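Local structure of DUF4439 domain-containing protein (2IB0) at residues S95-A100 with G149-T154; Y38-V43 with T142-V147; R105-G110 with T135-M140. The protein is of unknown function but folds as a ferritin-like four-helix bundle and forms a two-subunit assembly. One frame throughout, in Å; residues are numbered along the deposited sequence.

Interaction 1. Residues S95-A100 with G149-T154; sequences SAADAA and GAWPIT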
ATOM      1  N   SER A  95     -11.241  -1.443 -25.923  1.00 34.36           N
ATOM      2  CA  SER A  95     -12.504  -0.886 -25.472  1.00 36.80           C
ATOM      3  C   SER A  95     -12.403  -0.405 -24.044  1.00 38.24           C
ATOM      4  O   SER A  95     -11.401  -0.624 -23.356  1.00 36.39           O
ATOM      5  CB  SER A  95     -13.646  -1.907 -25.625  1.00 36.70           C
ATOM      6  OG  SER A  95     -13.486  -2.894 -24.602  1.00 38.06           O
ATOM      7  N   ALA A  96     -13.471   0.289 -23.628  1.00 41.63           N
ATOM      8  CA  ALA A  96     -13.661   0.729 -22.241  1.00 43.00           C
ATOM      9  C   ALA A  96     -13.307  -0.247 -21.122  1.00 44.40           C
ATOM     10  O   ALA A  96     -12.727   0.178 -20.119  1.00 46.44           O
ATOM     11  CB  ALA A  96     -15.106   1.362 -22.071  1.00 43.10           C
ATOM     12  N   ALA A  97     -13.564  -1.555 -21.275  1.00 45.55           N
ATOM     13  CA  ALA A  97     -13.162  -2.561 -20.234  1.00 45.11           C
ATOM     14  C   ALA A  97     -11.681  -2.899 -20.172  1.00 46.43           C
ATOM     15  O   ALA A  97     -11.109  -3.210 -19.086  1.00 47.96           O
ATOM     16  CB  ALA A  97     -13.943  -3.812 -20.371  1.00 46.16           C
ATOM     17  N   ASP A  98     -11.024  -2.844 -21.323  1.00 45.33           N
ATOM     18  CA  ASP A  98      -9.597  -3.104 -21.358  1.00 44.72           C
ATOM     19  C   ASP A  98      -8.840  -2.060 -20.556  1.00 43.82           C
ATOM     20  O   ASP A  98      -7.763  -2.342 -20.052  1.00 43.61           O
ATOM     21  CB  ASP A  98      -9.070  -3.076 -22.761  1.00 43.91           C
ATOM     22  CG  ASP A  98      -9.628  -4.163 -23.605  1.00 44.66           C
ATOM     23  OD1 ASP A  98      -9.925  -5.243 -23.061  1.00 46.66           O
ATOM     24  OD2 ASP A  98      -9.753  -3.933 -24.822  1.00 43.74           O
ATOM     25  N   ALA A  99      -9.405  -0.868 -20.466  1.00 44.09           N
ATOM     26  CA  ALA A  99      -8.700   0.290 -19.890  1.00 43.69           C
ATOM     27  C   ALA A  99      -8.541   0.211 -18.360  1.00 42.78           C
ATOM     28  O   ALA A  99      -7.486   0.597 -17.834  1.00 43.91           O
ATOM     29  CB  ALA A  99      -9.401   1.580 -20.269  1.00 44.16           C
ATOM     30  N   ALA A 100      -9.601  -0.203 -17.678  1.00 39.03           N
ATOM     31  CA  ALA A 100      -9.544  -0.599 -16.252  1.00 38.02           C
ATOM     32  C   ALA A 100      -8.501  -1.730 -15.946  1.00 36.84           C
ATOM     33  O   ALA A 100      -7.744  -1.628 -14.991  1.00 34.44           O
ATOM     34  CB  ALA A 100     -10.925  -0.967 -15.764  1.00 35.22           C
ATOM     35  N   GLY A 149     -14.814  -5.260 -11.054  1.00 32.04           N
ATOM     36  CA  GLY A 149     -15.761  -6.132 -10.328  1.00 31.66           C
ATOM     37  C   GLY A 149     -17.221  -5.704 -10.382  1.00 31.71           C
ATOM     38  O   GLY A 149     -18.111  -6.522 -10.201  1.00 33.69           O
ATOM     39  N   ALA A 150     -17.466  -4.408 -10.572  1.00 31.62           N
ATOM     40  CA  ALA A 150     -18.791  -3.841 -10.814  1.00 31.49           C
ATOM     41  C   ALA A 150     -19.227  -3.874 -12.301  1.00 30.33           C
ATOM     42  O   ALA A 150     -20.391  -3.546 -12.628  1.00 29.73           O
ATOM     43  CB  ALA A 150     -18.838  -2.379 -10.288  1.00 31.53           C
ATOM     44  N   TRP A 151     -18.326  -4.248 -13.204  1.00 28.15           N
ATOM     45  CA  TRP A 151     -18.746  -4.419 -14.572  1.00 28.21           C
ATOM     46  C   TRP A 151     -18.983  -5.886 -14.889  1.00 29.89           C
ATOM     47  O   TRP A 151     -18.419  -6.741 -14.219  1.00 30.65           O
ATOM     48  CB  TRP A 151     -17.719  -3.865 -15.548  1.00 27.82           C
ATOM     49  CG  TRP A 151     -17.533  -2.399 -15.460  1.00 26.92           C
ATOM     50  CD1 TRP A 151     -18.383  -1.492 -14.920  1.00 25.69           C
ATOM     51  CD2 TRP A 151     -16.436  -1.657 -16.035  1.00 26.78           C
ATOM     52  NE1 TRP A 151     -17.855  -0.226 -15.060  1.00 28.70           N
ATOM     53  CE2 TRP A 151     -16.650  -0.300 -15.726  1.00 27.13           C
ATOM     54  CE3 TRP A 151     -15.278  -2.026 -16.736  1.00 29.11           C
ATOM     55  CZ2 TRP A 151     -15.776   0.712 -16.139  1.00 30.20           C
ATOM     56  CZ3 TRP A 151     -14.361  -0.987 -17.158  1.00 29.59           C
ATOM     57  CH2 TRP A 151     -14.632   0.349 -16.841  1.00 27.60           C
ATOM     58  N   PRO A 152     -19.754  -6.178 -15.941  1.00 30.63           N
ATOM     59  CA  PRO A 152     -19.970  -7.618 -16.261  1.00 32.78           C
ATOM     60  C   PRO A 152     -18.630  -8.360 -16.576  1.00 34.40           C
ATOM     61  O   PRO A 152     -17.729  -7.834 -17.246  1.00 34.98           O
ATOM     62  CB  PRO A 152     -20.937  -7.615 -17.443  1.00 31.49           C
ATOM     63  CG  PRO A 152     -21.272  -6.188 -17.771  1.00 31.24           C
ATOM     64  CD  PRO A 152     -20.385  -5.262 -16.899  1.00 30.75           C
ATOM     65  N   ILE A 153     -18.451  -9.529 -15.987  1.00 37.13           N
ATOM     66  CA  ILE A 153     -17.281 -10.365 -16.332  1.00 38.09           C
ATOM     67  C   ILE A 153     -17.686 -11.140 -17.540  1.00 37.74           C
ATOM     68  O   ILE A 153     -18.743 -11.785 -17.546  1.00 38.94           O
ATOM     69  CB  ILE A 153     -16.849 -11.298 -15.185  1.00 38.02           C
ATOM     70  CG1 ILE A 153     -16.705 -10.511 -13.845  1.00 39.59           C
ATOM     71  CG2 ILE A 153     -15.595 -12.130 -15.581  1.00 37.40           C
ATOM     72  CD1 ILE A 153     -15.735  -9.336 -13.813  1.00 40.29           C
ATOM     73  N   THR A 154     -16.912 -11.063 -18.600  1.00 38.10           N
ATOM     74  CA  THR A 154     -17.266 -11.937 -19.743  1.00 39.20           C
ATOM     75  C   THR A 154     -16.085 -12.772 -20.262  1.00 38.15           C
ATOM     76  O   THR A 154     -15.727 -12.684 -21.457  1.00 38.63           O
ATOM     77  CB  THR A 154     -17.854 -11.116 -20.867  1.00 40.17           C
ATOM     78  OG1 THR A 154     -16.935 -10.048 -21.144  1.00 43.59           O
ATOM     79  CG2 THR A 154     -19.188 -10.500 -20.423  1.00 41.69           C
TER

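Interaction 2. Residues Y38-V43 with T142-V147; sequences YGYGIV and TRWNRV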
ATOM      1  N   TYR A  38       1.634   8.252 -19.359  1.00 33.26           N
ATOM      2  CA  TYR A  38       1.288   8.030 -20.767  1.00 33.37           C
ATOM      3  C   TYR A  38       0.102   7.052 -20.888  1.00 33.93           C
ATOM      4  O   TYR A  38      -0.824   7.275 -21.678  1.00 33.80           O
ATOM      5  CB  TYR A  38       2.522   7.525 -21.518  1.00 33.05           C
ATOM      6  CG  TYR A  38       2.317   6.979 -22.899  1.00 33.25           C
ATOM      7  CD1 TYR A  38       2.302   7.838 -24.003  1.00 30.19           C
ATOM      8  CD2 TYR A  38       2.211   5.597 -23.136  1.00 32.66           C
ATOM      9  CE1 TYR A  38       2.148   7.352 -25.311  1.00 35.61           C
ATOM     10  CE2 TYR A  38       2.070   5.103 -24.478  1.00 32.90           C
ATOM     11  CZ  TYR A  38       2.029   5.986 -25.535  1.00 34.23           C
ATOM     12  OH  TYR A  38       1.934   5.564 -26.853  1.00 32.83           O
ATOM     13  N   GLY A  39       0.108   5.984 -20.091  1.00 33.15           N
ATOM     14  CA  GLY A  39      -0.917   4.968 -20.225  1.00 32.69           C
ATOM     15  C   GLY A  39      -2.275   5.469 -19.783  1.00 32.07           C
ATOM     16  O   GLY A  39      -3.308   5.028 -20.282  1.00 31.01           O
ATOM     17  N   TYR A  40      -2.290   6.357 -18.795  1.00 31.66           N
ATOM     18  CA  TYR A  40      -3.568   6.869 -18.315  1.00 31.04           C
ATOM     19  C   TYR A  40      -4.234   7.811 -19.321  1.00 31.02           C
ATOM     20  O   TYR A  40      -5.429   8.004 -19.251  1.00 31.61           O
ATOM     21  CB  TYR A  40      -3.434   7.550 -16.965  1.00 31.21           C
ATOM     22  CG  TYR A  40      -3.701   6.679 -15.757  1.00 31.38           C
ATOM     23  CD1 TYR A  40      -2.684   6.359 -14.870  1.00 31.69           C
ATOM     24  CD2 TYR A  40      -4.988   6.161 -15.511  1.00 32.21           C
ATOM     25  CE1 TYR A  40      -2.943   5.538 -13.723  1.00 31.02           C
ATOM     26  CE2 TYR A  40      -5.244   5.354 -14.420  1.00 33.28           C
ATOM     27  CZ  TYR A  40      -4.209   5.035 -13.518  1.00 30.96           C
ATOM     28  OH  TYR A  40      -4.479   4.259 -12.395  1.00 30.34           O
ATOM     29  N   GLY A  41      -3.453   8.405 -20.233  1.00 29.91           N
ATOM     30  CA  GLY A  41      -4.032   9.084 -21.380  1.00 29.69           C
ATOM     31  C   GLY A  41      -4.934   8.127 -22.156  1.00 29.79           C
ATOM     32  O   GLY A  41      -6.001   8.516 -22.618  1.00 28.47           O
ATOM     33  N   ILE A  42      -4.480   6.887 -22.336  1.00 28.78           N
ATOM     34  CA  ILE A  42      -5.259   5.890 -23.054  1.00 30.00           C
ATOM     35  C   ILE A  42      -6.446   5.401 -22.204  1.00 30.16           C
ATOM     36  O   ILE A  42      -7.560   5.291 -22.698  1.00 29.28           O
ATOM     37  CB  ILE A  42      -4.377   4.723 -23.533  1.00 30.83           C
ATOM     38  CG1 ILE A  42      -3.484   5.193 -24.702  1.00 32.15           C
ATOM     39  CG2 ILE A  42      -5.233   3.579 -24.090  1.00 33.86           C
ATOM     40  CD1 ILE A  42      -2.201   5.928 -24.248  1.00 31.54           C
ATOM     41  N   VAL A  43      -6.206   5.145 -20.922  1.00 29.81           N
ATOM     42  CA  VAL A  43      -7.278   4.811 -19.997  1.00 30.50           C
ATOM     43  C   VAL A  43      -8.377   5.861 -20.128  1.00 30.72           C
ATOM     44  O   VAL A  43      -9.548   5.521 -20.341  1.00 31.72           O
ATOM     45  CB  VAL A  43      -6.753   4.715 -18.551  1.00 30.49           C
ATOM     46  CG1 VAL A  43      -7.898   4.535 -17.541  1.00 31.26           C
ATOM     47  CG2 VAL A  43      -5.748   3.592 -18.437  1.00 29.70           C
ATOM     48  N   THR A 142      -6.490  -1.317  -6.195  1.00 32.76           N
ATOM     49  CA  THR A 142      -7.694  -1.878  -5.614  1.00 32.42           C
ATOM     50  C   THR A 142      -8.926  -1.085  -6.103  1.00 32.18           C
ATOM     51  O   THR A 142      -9.992  -1.652  -6.297  1.00 31.04           O
ATOM     52  CB  THR A 142      -7.710  -1.886  -4.039  1.00 34.27           C
ATOM     53  OG1 THR A 142      -7.857  -0.545  -3.574  1.00 38.93           O
ATOM     54  CG2 THR A 142      -6.451  -2.446  -3.470  1.00 30.99           C
ATOM     55  N   ARG A 143      -8.796   0.234  -6.230  1.00 31.50           N
ATOM     56  CA  ARG A 143      -9.889   1.059  -6.763  1.00 32.96           C
ATOM     57  C   ARG A 143     -10.297   0.694  -8.218  1.00 32.85           C
ATOM     58  O   ARG A 143     -11.464   0.677  -8.544  1.00 33.31           O
ATOM     59  CB  ARG A 143      -9.514   2.548  -6.693  1.00 33.73           C
ATOM     60  CG  ARG A 143      -9.374   2.987  -5.284  1.00 28.71           C
ATOM     61  CD  ARG A 143      -8.978   4.476  -5.089  1.00 31.92           C
ATOM     62  NE  ARG A 143     -10.057   5.349  -5.557  1.00 38.86           N
ATOM     63  CZ  ARG A 143      -9.934   6.638  -5.905  1.00 44.04           C
ATOM     64  NH1 ARG A 143      -8.750   7.281  -5.859  1.00 42.06           N
ATOM     65  NH2 ARG A 143     -11.019   7.298  -6.323  1.00 44.69           N
ATOM     66  N   TRP A 144      -9.339   0.399  -9.076  1.00 33.08           N
ATOM     67  CA  TRP A 144      -9.642  -0.044 -10.442  1.00 34.31           C
ATOM     68  C   TRP A 144     -10.194  -1.469 -10.515  1.00 34.69           C
ATOM     69  O   TRP A 144     -11.012  -1.766 -11.372  1.00 33.77           O
ATOM     70  CB  TRP A 144      -8.420   0.110 -11.357  1.00 34.91           C
ATOM     71  CG  TRP A 144      -8.185   1.521 -11.754  1.00 35.61           C
ATOM     72  CD1 TRP A 144      -7.233   2.383 -11.256  1.00 34.86           C
ATOM     73  CD2 TRP A 144      -8.916   2.258 -12.763  1.00 34.02           C
ATOM     74  NE1 TRP A 144      -7.342   3.621 -11.886  1.00 38.09           N
ATOM     75  CE2 TRP A 144      -8.354   3.563 -12.822  1.00 35.93           C
ATOM     76  CE3 TRP A 144      -9.984   1.932 -13.626  1.00 34.96           C
ATOM     77  CZ2 TRP A 144      -8.835   4.567 -13.722  1.00 36.89           C
ATOM     78  CZ3 TRP A 144     -10.463   2.938 -14.527  1.00 35.93           C
ATOM     79  CH2 TRP A 144      -9.880   4.233 -14.548  1.00 33.42           C
ATOM     80  N   ASN A 145      -9.757  -2.336  -9.588  1.00 35.63           N
ATOM     81  CA  ASN A 145     -10.283  -3.674  -9.457  1.00 35.12           C
ATOM     82  C   ASN A 145     -11.742  -3.664  -8.986  1.00 35.41           C
ATOM     83  O   ASN A 145     -12.531  -4.523  -9.367  1.00 34.16           O
ATOM     84  CB  ASN A 145      -9.442  -4.460  -8.471  1.00 36.32           C
ATOM     85  CG  ASN A 145      -8.351  -5.272  -9.141  1.00 40.51           C
ATOM     86  OD1 ASN A 145      -7.167  -5.272  -8.690  1.00 45.98           O
ATOM     87  ND2 ASN A 145      -8.726  -6.006 -10.199  1.00 39.70           N
ATOM     88  N   ARG A 146     -12.073  -2.696  -8.138  1.00 34.88           N
ATOM     89  CA  ARG A 146     -13.426  -2.473  -7.698  1.00 35.74           C
ATOM     90  C   ARG A 146     -14.287  -1.990  -8.885  1.00 33.70           C
ATOM     91  O   ARG A 146     -15.434  -2.402  -9.018  1.00 31.63           O
ATOM     92  CB  ARG A 146     -13.437  -1.447  -6.566  1.00 36.60           C
ATOM     93  CG  ARG A 146     -14.730  -1.308  -5.840  1.00 43.36           C
ATOM     94  CD  ARG A 146     -14.452  -0.573  -4.501  1.00 52.18           C
ATOM     95  NE  ARG A 146     -13.719  -1.431  -3.552  1.00 58.84           N
ATOM     96  CZ  ARG A 146     -12.686  -1.049  -2.780  1.00 59.93           C
ATOM     97  NH1 ARG A 146     -12.205   0.186  -2.818  1.00 59.46           N
ATOM     98  NH2 ARG A 146     -12.118  -1.934  -1.972  1.00 62.92           N
ATOM     99  N   VAL A 147     -13.729  -1.136  -9.746  1.00 33.53           N
ATOM    100  CA  VAL A 147     -14.388  -0.805 -11.008  1.00 31.62           C
ATOM    101  C   VAL A 147     -14.648  -2.057 -11.879  1.00 33.04           C
ATOM    102  O   VAL A 147     -15.790  -2.305 -12.301  1.00 33.71           O
ATOM    103  CB  VAL A 147     -13.604   0.318 -11.779  1.00 33.31           C
ATOM    104  CG1 VAL A 147     -14.228   0.566 -13.165  1.00 27.29           C
ATOM    105  CG2 VAL A 147     -13.631   1.618 -10.960  1.00 33.02           C
TER

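Interaction 3. Residues R105-G110 with T135-M140; sequences RMENDG and TESAVM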
ATOM      1  N   ARG A 105      -2.914  -3.106 -14.154  1.00 33.81           N
ATOM      2  CA  ARG A 105      -1.585  -3.596 -14.502  1.00 34.64           C
ATOM      3  C   ARG A 105      -0.520  -2.497 -14.265  1.00 33.82           C
ATOM      4  O   ARG A 105       0.570  -2.782 -13.765  1.00 33.20           O
ATOM      5  CB  ARG A 105      -1.550  -4.083 -15.954  1.00 35.43           C
ATOM      6  CG  ARG A 105      -0.126  -4.153 -16.479  1.00 39.55           C
ATOM      7  CD  ARG A 105       0.705  -5.290 -15.830  1.00 46.86           C
ATOM      8  NE  ARG A 105       0.820  -6.367 -16.807  1.00 56.38           N
ATOM      9  CZ  ARG A 105       1.888  -6.596 -17.562  1.00 57.49           C
ATOM     10  NH1 ARG A 105       3.008  -5.876 -17.429  1.00 57.88           N
ATOM     11  NH2 ARG A 105       1.833  -7.584 -18.427  1.00 59.31           N
ATOM     12  N   MET A 106      -0.853  -1.259 -14.615  1.00 32.17           N
ATOM     13  CA  MET A 106       0.079  -0.147 -14.476  1.00 32.81           C
ATOM     14  C   MET A 106       0.390   0.168 -13.008  1.00 31.96           C
ATOM     15  O   MET A 106       1.525   0.325 -12.651  1.00 31.72           O
ATOM     16  CB  MET A 106      -0.395   1.094 -15.250  1.00 31.68           C
ATOM     17  CG  MET A 106      -0.467   0.915 -16.787  1.00 34.08           C
ATOM     18  SD  MET A 106      -0.565   2.539 -17.572  1.00 33.87           S
ATOM     19  CE  MET A 106      -2.198   3.016 -16.913  1.00 25.88           C
ATOM     20  N   GLU A 107      -0.626   0.108 -12.156  1.00 33.77           N
ATOM     21  CA  GLU A 107      -0.500   0.348 -10.712  1.00 33.41           C
ATOM     22  C   GLU A 107       0.284  -0.758 -10.046  1.00 34.70           C
ATOM     23  O   GLU A 107       1.120  -0.499  -9.194  1.00 34.44           O
ATOM     24  CB  GLU A 107      -1.900   0.490 -10.118  1.00 33.40           C
ATOM     25  CG  GLU A 107      -2.656   1.789 -10.589  1.00 31.50           C
ATOM     26  CD  GLU A 107      -1.916   3.145 -10.305  1.00 34.13           C
ATOM     27  OE1 GLU A 107      -0.972   3.235  -9.470  1.00 34.12           O
ATOM     28  OE2 GLU A 107      -2.319   4.158 -10.910  1.00 32.57           O
ATOM     29  N   ASN A 108      -0.021  -2.008 -10.417  1.00 34.82           N
ATOM     30  CA  ASN A 108       0.736  -3.170  -9.978  1.00 33.94           C
ATOM     31  C   ASN A 108       2.207  -3.111 -10.388  1.00 33.77           C
ATOM     32  O   ASN A 108       3.063  -3.399  -9.577  1.00 33.05           O
ATOM     33  CB  ASN A 108       0.081  -4.478 -10.458  1.00 34.20           C
ATOM     34  CG  ASN A 108      -1.182  -4.836  -9.663  1.00 35.29           C
ATOM     35  OD1 ASN A 108      -2.006  -5.656 -10.086  1.00 36.25           O
ATOM     36  ND2 ASN A 108      -1.326  -4.240  -8.524  1.00 32.10           N
ATOM     37  N   ASP A 109       2.511  -2.737 -11.634  1.00 33.04           N
ATOM     38  CA  ASP A 109       3.895  -2.534 -12.044  1.00 33.32           C
ATOM     39  C   ASP A 109       4.556  -1.391 -11.218  1.00 33.10           C
ATOM     40  O   ASP A 109       5.757  -1.422 -10.934  1.00 31.71           O
ATOM     41  CB  ASP A 109       3.971  -2.149 -13.549  1.00 32.86           C
ATOM     42  CG  ASP A 109       3.712  -3.335 -14.510  1.00 36.67           C
ATOM     43  OD1 ASP A 109       3.702  -4.523 -14.089  1.00 37.74           O
ATOM     44  OD2 ASP A 109       3.560  -3.059 -15.741  1.00 43.59           O
ATOM     45  N   GLY A 110       3.785  -0.347 -10.902  1.00 33.43           N
ATOM     46  CA  GLY A 110       4.299   0.756 -10.085  1.00 32.49           C
ATOM     47  C   GLY A 110       4.589   0.325  -8.638  1.00 33.39           C
ATOM     48  O   GLY A 110       5.606   0.756  -8.054  1.00 34.26           O
ATOM     49  N   THR A 135       2.252   2.350  -1.472  1.00 31.09           N
ATOM     50  CA  THR A 135       0.910   2.260  -0.889  1.00 31.90           C
ATOM     51  C   THR A 135      -0.154   2.919  -1.772  1.00 31.31           C
ATOM     52  O   THR A 135      -1.242   2.340  -1.958  1.00 32.04           O
ATOM     53  CB  THR A 135       0.899   2.877   0.481  1.00 30.33           C
ATOM     54  OG1 THR A 135       1.707   2.063   1.356  1.00 32.96           O
ATOM     55  CG2 THR A 135      -0.523   2.986   1.030  1.00 33.91           C
ATOM     56  N   GLU A 136       0.159   4.090  -2.321  1.00 30.57           N
ATOM     57  CA  GLU A 136      -0.752   4.773  -3.247  1.00 31.61           C
ATOM     58  C   GLU A 136      -1.065   3.965  -4.519  1.00 32.83           C
ATOM     59  O   GLU A 136      -2.219   3.992  -4.971  1.00 33.11           O
ATOM     60  CB  GLU A 136      -0.238   6.161  -3.626  1.00 30.46           C
ATOM     61  CG  GLU A 136      -0.275   7.116  -2.408  1.00 31.26           C
ATOM     62  CD  GLU A 136       0.376   8.456  -2.690  1.00 32.46           C
ATOM     63  OE1 GLU A 136       1.079   8.616  -3.716  1.00 35.49           O
ATOM     64  OE2 GLU A 136       0.185   9.377  -1.882  1.00 33.84           O
ATOM     65  N   SER A 137      -0.027   3.324  -5.081  1.00 32.29           N
ATOM     66  CA  SER A 137      -0.101   2.459  -6.264  1.00 33.33           C
ATOM     67  C   SER A 137      -1.029   1.273  -5.948  1.00 32.89           C
ATOM     68  O   SER A 137      -1.903   0.934  -6.723  1.00 32.80           O
ATOM     69  CB  SER A 137       1.303   1.925  -6.621  1.00 32.64           C
ATOM     70  OG  SER A 137       2.190   2.945  -7.048  1.00 32.56           O
ATOM     71  N   ALA A 138      -0.808   0.640  -4.804  1.00 33.00           N
ATOM     72  CA  ALA A 138      -1.693  -0.428  -4.279  1.00 33.30           C
ATOM     73  C   ALA A 138      -3.144  -0.023  -4.028  1.00 32.98           C
ATOM     74  O   ALA A 138      -4.045  -0.790  -4.302  1.00 34.98           O
ATOM     75  CB  ALA A 138      -1.126  -0.957  -3.013  1.00 32.83           C
ATOM     76  N   VAL A 139      -3.373   1.134  -3.419  1.00 32.43           N
ATOM     77  CA  VAL A 139      -4.726   1.641  -3.210  1.00 30.92           C
ATOM     78  C   VAL A 139      -5.338   1.950  -4.604  1.00 32.11           C
ATOM     79  O   VAL A 139      -6.492   1.562  -4.896  1.00 31.46           O
ATOM     80  CB  VAL A 139      -4.702   2.845  -2.267  1.00 30.92           C
ATOM     81  CG1 VAL A 139      -5.997   3.627  -2.347  1.00 31.86           C
ATOM     82  CG2 VAL A 139      -4.405   2.369  -0.777  1.00 30.12           C
ATOM     83  N   MET A 140      -4.560   2.549  -5.508  1.00 32.00           N
ATOM     84  CA  MET A 140      -5.082   2.796  -6.876  1.00 31.66           C
ATOM     85  C   MET A 140      -5.530   1.530  -7.607  1.00 31.88           C
ATOM     86  O   MET A 140      -6.604   1.524  -8.237  1.00 31.87           O
ATOM     87  CB  MET A 140      -4.100   3.577  -7.760  1.00 33.35           C
ATOM     88  CG  MET A 140      -4.166   5.116  -7.647  1.00 37.97           C
ATOM     89  SD  MET A 140      -5.795   5.926  -7.901  1.00 45.39           S
ATOM     90  CE  MET A 140      -6.409   4.923  -9.088  1.00 37.31           C
TER
HETATM   91  O   HOH W   1       2.457   3.498  -9.511  1.00 45.55           O

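Interaction 1. Residues S95-A100 with G149-T154
Trp151 packs on Ala96, Ala97 and Ala100 in a van der Waals contact at one end of the ferritin-like four-helix bundle. Here helix 96-120 begins, and helix 124-150 gives way to the C-terminal tail. The contact is small and partly buried. It lies about 20 Å from the centre of the chain, measured centre to centre. One large indole meets a patch of small residues at the start of helix 96-120. The closest CA atoms of the two backbones, those of Ala97 and Trp151, are 8.2 Å apart, so the ring bridges most of that gap.

The six-membered part of the indole does the touching. The CB of Trp151 points to the helix, and CG lies anti to the carbonyl carbon, chi1 -65°. This carries CZ3 and CH2 forward, with NE1 on the far side of the ring system. The three alanines meet the ring obliquely. Ala97 offers its backbone more than its methyl: its CA is 3.7 Å from Trp151 CZ3, while its CB is 4.3 Å from Trp151 CE3. Ala96 contributes its carbonyl O, 3.6 Å from Trp151 CZ3. Ala100 points its methyl at the indole. The same methyl also touches Trp144 and Leu148 of helix 124-150. Pro48, in the loop between helices 18-46 and 52-75, packs on both Ala96 and Trp151.

Asp98, whose CB points away from Trp151, binds the residues around the helix start. Its OD2 accepts from the backbone N of Ser94 and, weakly, from Ser95 N at 3.1 Å. Its OD1 forms a salt bridge with Arg101. Ala100, the one buried residue of the four that touch, sets its CB 3.7 Å from Trp151 CZ3.

Interaction 2. Residues Y38-V43 with T142-V147
Trp144 reaches from helix 124-150 toward Tyr40 and Val43 of helix 18-46, across the core of the four-helix bundle. The closest CA atoms, those of Val43 and Trp144, are 11.0 Å apart, so side chains alone make this buried contact.

From CB the indole heads for the other helix, with CG anti to the carbonyl carbon, chi1 -76°. Trp144 CD1 comes first, 3.5 Å from the hydroxyl O of Tyr40 (OH). Trp144 NE1 follows. This NE1 of Trp144 lies in the plane of the phenol ring, at its edge, 3.0 Å from Tyr40 OH. Further round, CE2 and CZ2 run beside the phenol, and Trp144 CZ2 is 3.7 Å from Tyr40 CE2. The tip, Trp144 CH2, ends against a methyl of Val43, with Val43 CG1 at 3.6 Å. That methyl is anti to the backbone N of Val43, chi1 173°, which carries it out to the indole.

The two aromatic side chains pass alongside, running opposite ways. The phenol and the five-membered ring of the indole have planes at 40° and centroids 5.7 Å apart. This oblique arrangement brings the phenol oxygen to the nitrogen side of the indole. Tyr40 OH also probably hydrogen bonds to Glu107 OE2, which would tie the phenol to helix 96-120.

All three touching residues are buried. Helix 52-75 adds Leu54 against Trp144 and Ala58 against Tyr40. Helix 96-120 covers more of the indole with Ala100, Ala103 and Val104, so Trp144 meets residues of all three other helices of the bundle.

Interaction 3. Residues R105-G110 with T135-M140
Helices 96-120 and 124-150 form an antiparallel pair within the ferritin-like four-helix bundle, and Glu107, Ser137 and Met140 meet in this buried part of it. The axes of the two short segments approach to 8.1 Å, with a signed crossing angle of -157°. The CA atoms of Glu107 and Ser137 come within 4.9 Å of each other. The backbones are therefore close, helped by small residues such as Ser137 and Gly110.

Glu107 contributes the largest share. Its CB bond points to the other helix, and the chain bends at chi2, -57°. The carboxylate is thereby laid along Ser137 and Met140. Glu107 CD sits 3.4 Å from Met140 CB. Beyond that carbon the methionine chain bends at chi2 and chi3 and leads away, to pack on Tyr40 of helix 18-46 and on Leu54 and Gln61 of helix 52-75.

The two carboxylate oxygens have different partners. OE2, the partner of Tyr40 OH, also bonds to His62 NE2, so two further helices reach it. The two bonds probably hold this polar end in place inside the bundle. Glu107 OE1 lies over the backbone of Ser137, 3.4 Å from Ser137 CA.

Ser137 OG is anti to its own carbonyl carbon, chi1 -66°, and hydrogen bonds back to Ala133 O one turn earlier. A water also lies near it, between the helices. The water oxygen is unusually close to Ser137 OG (2.5 Å) and only weakly bonded to Glu107 OE1 (3.4 Å), so the bridge is tentative.

How the interactions relate
The three contacts follow helix 124-150 from the bundle interior to its C-terminal end. Interaction 3 lies about 6 Å from the centre of the chain, interaction 2 about 10 Å and interaction 1 about 20 Å, centre to centre. Interactions 2 and 3 are joined by the probable hydrogen bond of Tyr40 OH to Glu107 OE2, 2.6 Å long, and by Met106 SD against Gly39 CA at 3.6 Å. Interactions 1 and 2 meet where Ala100 CA lies 3.7 Å from Trp144 CE3. Interactions 1 and 3 share both helices but do not touch. Segments 142-147 and 135-140 also pack on the second subunit.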